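PDB 1T3Q: quinoline 2-oxidoreductase large subunit from Pseudomonas putida, which binds a molybdenum molybdopterin cytosine dinucleotide cofactor and probably hydroxylates quinoline at carbon 2 as part of a larger enzyme. Local coordinates for residues F228-V233 against N538-G543. Sequence-based numbering, arbitrary orientation.
Sequences FVRTMV and NTYGFG
Tyr540 reaches from an irregular loop to the side of helix 226-237 and meets Thr231 there, a compact case of a loop tied to a helix through a phenol and a hydroxyl, the one hydrogen bond between segments 228-233 and 538-543. In this xanthine dehydrogenase-family subunit the contact brings together residues about 300 positions apart, one in each of the two molybdopterin cofactor-binding regions. Tyr540 OH donates to Thr231 OG1 across 2.6 Å, a short bond, and OG1 lies at the ring edge, in its plane, while the two side chains cross at about a right angle. The Tyr540 ring leaves its loop on an extended first torsion (chi1 -172°), which carries the hydroxyl to the helix. Thr231 turns OG1 beside its own backbone N, anti to the carbonyl carbon (chi1 -54°), and there its single hydrogen must be shared between Ser227 O, one turn back, and Glu241 OE1; together these partners probably restrict how the buried hydroxyl turns. A phenylalanine in place of Tyr540 would probably leave Thr231 OG1 without its phenolic donor and the ring freer to shift against the helix. Arg230 runs out nearly fully extended as far as CD–NE and brings its guanidinium to the edge of the Tyr540 ring, near the ring plane, with NH2 4.5 Å from Tyr540 CD2. Its polar end is held by other partners: NE bonds to Ile244 O, and NH1 forms a salt bridge with Asp492 of a second copy of this subunit. Tyr610 of that copy meets the Tyr540 ring edge-to-face, so the contact sits at the interface between the two copies. Gly541 N bonds to Ser227 OG, just before the helical segment, whereas Phe228 N stands 4.3 Å from Gly541 O.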
ATOM      1  N   PHE B 228     -10.438   9.517 -15.121  1.00 17.68           N
ATOM      2  CA  PHE B 228     -10.968   9.088 -16.411  1.00 18.23           C
ATOM      3  C   PHE B 228     -10.890   7.565 -16.528  1.00 19.09           C
ATOM      4  O   PHE B 228     -11.855   6.909 -16.919  1.00 18.18           O
ATOM      5  CB  PHE B 228     -10.157   9.753 -17.525  1.00 18.68           C
ATOM      6  CG  PHE B 228     -10.321   9.119 -18.875  1.00 21.26           C
ATOM      7  CD1 PHE B 228     -11.494   9.281 -19.607  1.00 22.95           C
ATOM      8  CD2 PHE B 228      -9.283   8.378 -19.430  1.00 21.02           C
ATOM      9  CE1 PHE B 228     -11.627   8.715 -20.879  1.00 21.31           C
ATOM     10  CE2 PHE B 228      -9.407   7.807 -20.701  1.00 24.09           C
ATOM     11  CZ  PHE B 228     -10.583   7.979 -21.424  1.00 22.90           C
ATOM     12  N   VAL B 229      -9.734   7.006 -16.183  1.00 18.10           N
ATOM     13  CA  VAL B 229      -9.552   5.560 -16.257  1.00 17.00           C
ATOM     14  C   VAL B 229     -10.536   4.833 -15.343  1.00 16.95           C
ATOM     15  O   VAL B 229     -11.154   3.845 -15.746  1.00 18.55           O
ATOM     16  CB  VAL B 229      -8.103   5.167 -15.882  1.00 16.57           C
ATOM     17  CG1 VAL B 229      -7.959   3.648 -15.831  1.00 16.82           C
ATOM     18  CG2 VAL B 229      -7.138   5.744 -16.906  1.00 18.57           C
ATOM     19  N   ARG B 230     -10.681   5.322 -14.116  1.00 16.11           N
ATOM     20  CA  ARG B 230     -11.595   4.711 -13.159  1.00 17.90           C
ATOM     21  C   ARG B 230     -13.019   4.645 -13.717  1.00 18.93           C
ATOM     22  O   ARG B 230     -13.660   3.595 -13.684  1.00 17.83           O
ATOM     23  CB  ARG B 230     -11.592   5.500 -11.846  1.00 17.26           C
ATOM     24  CG  ARG B 230     -12.642   5.041 -10.826  1.00 19.42           C
ATOM     25  CD  ARG B 230     -12.517   5.838  -9.549  1.00 23.38           C
ATOM     26  NE  ARG B 230     -13.546   5.528  -8.551  1.00 25.96           N
ATOM     27  CZ  ARG B 230     -14.528   6.359  -8.205  1.00 24.72           C
ATOM     28  NH1 ARG B 230     -15.411   6.000  -7.281  1.00 25.30           N
ATOM     29  NH2 ARG B 230     -14.634   7.547  -8.788  1.00 24.29           N
ATOM     30  N   THR B 231     -13.507   5.770 -14.227  1.00 19.54           N
ATOM     31  CA  THR B 231     -14.855   5.829 -14.785  1.00 19.55           C
ATOM     32  C   THR B 231     -15.019   4.925 -16.007  1.00 19.57           C
ATOM     33  O   THR B 231     -16.056   4.274 -16.162  1.00 20.50           O
ATOM     34  CB  THR B 231     -15.225   7.272 -15.184  1.00 20.61           C
ATOM     35  OG1 THR B 231     -15.029   8.145 -14.065  1.00 19.73           O
ATOM     36  CG2 THR B 231     -16.686   7.345 -15.619  1.00 22.28           C
ATOM     37  N   MET B 232     -14.008   4.874 -16.873  1.00 19.21           N
ATOM     38  CA  MET B 232     -14.100   4.042 -18.066  1.00 20.52           C
ATOM     39  C   MET B 232     -14.028   2.551 -17.752  1.00 20.43           C
ATOM     40  O   MET B 232     -14.680   1.743 -18.419  1.00 19.98           O
ATOM     41  CB  MET B 232     -13.019   4.419 -19.088  1.00 22.16           C
ATOM     42  CG  MET B 232     -13.140   5.845 -19.627  1.00 25.54           C
ATOM     43  SD  MET B 232     -14.804   6.275 -20.223  1.00 31.59           S
ATOM     44  CE  MET B 232     -15.392   7.153 -18.844  1.00 29.00           C
ATOM     45  N   VAL B 233     -13.236   2.175 -16.752  1.00 18.98           N
ATOM     46  CA  VAL B 233     -13.161   0.766 -16.381  1.00 20.29           C
ATOM     47  C   VAL B 233     -14.540   0.354 -15.867  1.00 21.06           C
ATOM     48  O   VAL B 233     -15.048  -0.723 -16.197  1.00 20.54           O
ATOM     49  CB  VAL B 233     -12.123   0.514 -15.268  1.00 19.78           C
ATOM     50  CG1 VAL B 233     -12.272  -0.907 -14.726  1.00 20.60           C
ATOM     51  CG2 VAL B 233     -10.720   0.706 -15.821  1.00 21.16           C
ATOM     52  N   ASN B 538     -10.277  10.459  -3.425  1.00 16.98           N
ATOM     53  CA  ASN B 538     -10.823  11.796  -3.200  1.00 17.99           C
ATOM     54  C   ASN B 538     -10.478  12.715  -4.366  1.00 17.81           C
ATOM     55  O   ASN B 538      -9.408  12.601  -4.970  1.00 17.64           O
ATOM     56  CB  ASN B 538     -10.299  12.378  -1.880  1.00 18.40           C
ATOM     57  CG  ASN B 538     -10.755  11.573  -0.665  1.00 22.77           C
ATOM     58  OD1 ASN B 538     -10.129  10.578  -0.285  1.00 21.19           O
ATOM     59  ND2 ASN B 538     -11.864  11.990  -0.066  1.00 24.06           N
ATOM     60  N   THR B 539     -11.402  13.634  -4.647  1.00 17.96           N
ATOM     61  CA  THR B 539     -11.349  14.600  -5.744  1.00 17.09           C
ATOM     62  C   THR B 539     -11.632  13.862  -7.048  1.00 18.51           C
ATOM     63  O   THR B 539     -11.647  12.634  -7.083  1.00 18.85           O
ATOM     64  CB  THR B 539      -9.985  15.368  -5.875  1.00 19.26           C
ATOM     65  OG1 THR B 539      -8.979  14.517  -6.441  1.00 18.71           O
ATOM     66  CG2 THR B 539      -9.528  15.893  -4.526  1.00 16.27           C
ATOM     67  N   TYR B 540     -11.880  14.617  -8.108  1.00 16.76           N
ATOM     68  CA  TYR B 540     -12.169  14.038  -9.414  1.00 18.35           C
ATOM     69  C   TYR B 540     -11.769  15.031 -10.488  1.00 18.34           C
ATOM     70  O   TYR B 540     -12.150  16.203 -10.429  1.00 19.85           O
ATOM     71  CB  TYR B 540     -13.667  13.727  -9.530  1.00 16.65           C
ATOM     72  CG  TYR B 540     -14.025  12.946 -10.771  1.00 14.88           C
ATOM     73  CD1 TYR B 540     -14.113  13.569 -12.013  1.00 14.85           C
ATOM     74  CD2 TYR B 540     -14.238  11.570 -10.705  1.00 15.73           C
ATOM     75  CE1 TYR B 540     -14.406  12.838 -13.167  1.00 18.56           C
ATOM     76  CE2 TYR B 540     -14.527  10.831 -11.851  1.00 16.92           C
ATOM     77  CZ  TYR B 540     -14.607  11.468 -13.073  1.00 16.77           C
ATOM     78  OH  TYR B 540     -14.861  10.731 -14.205  1.00 19.36           O
ATOM     79  N   GLY B 541     -11.005  14.573 -11.471  1.00 19.43           N
ATOM     80  CA  GLY B 541     -10.578  15.478 -12.522  1.00 20.42           C
ATOM     81  C   GLY B 541     -10.140  14.793 -13.797  1.00 21.22           C
ATOM     82  O   GLY B 541      -9.874  13.593 -13.810  1.00 23.80           O
ATOM     83  N   PHE B 542     -10.055  15.563 -14.872  1.00 22.11           N
ATOM     84  CA  PHE B 542      -9.658  15.029 -16.165  1.00 26.56           C
ATOM     85  C   PHE B 542      -8.160  14.740 -16.280  1.00 26.43           C
ATOM     86  O   PHE B 542      -7.721  14.103 -17.234  1.00 28.31           O
ATOM     87  CB  PHE B 542     -10.110  15.986 -17.275  1.00 28.92           C
ATOM     88  CG  PHE B 542     -11.555  15.815 -17.677  1.00 32.45           C
ATOM     89  CD1 PHE B 542     -12.557  15.708 -16.712  1.00 32.27           C
ATOM     90  CD2 PHE B 542     -11.914  15.750 -19.023  1.00 33.48           C
ATOM     91  CE1 PHE B 542     -13.893  15.536 -17.082  1.00 32.84           C
ATOM     92  CE2 PHE B 542     -13.254  15.580 -19.405  1.00 34.23           C
ATOM     93  CZ  PHE B 542     -14.243  15.472 -18.432  1.00 32.46           C
ATOM     94  N   GLY B 543      -7.375  15.209 -15.313  1.00 26.65           N
ATOM     95  CA  GLY B 543      -5.946  14.952 -15.348  1.00 25.51           C
ATOM     96  C   GLY B 543      -5.105  16.012 -16.032  1.00 26.43           C
ATOM     97  O   GLY B 543      -5.577  17.109 -16.327  1.00 24.15           O
TER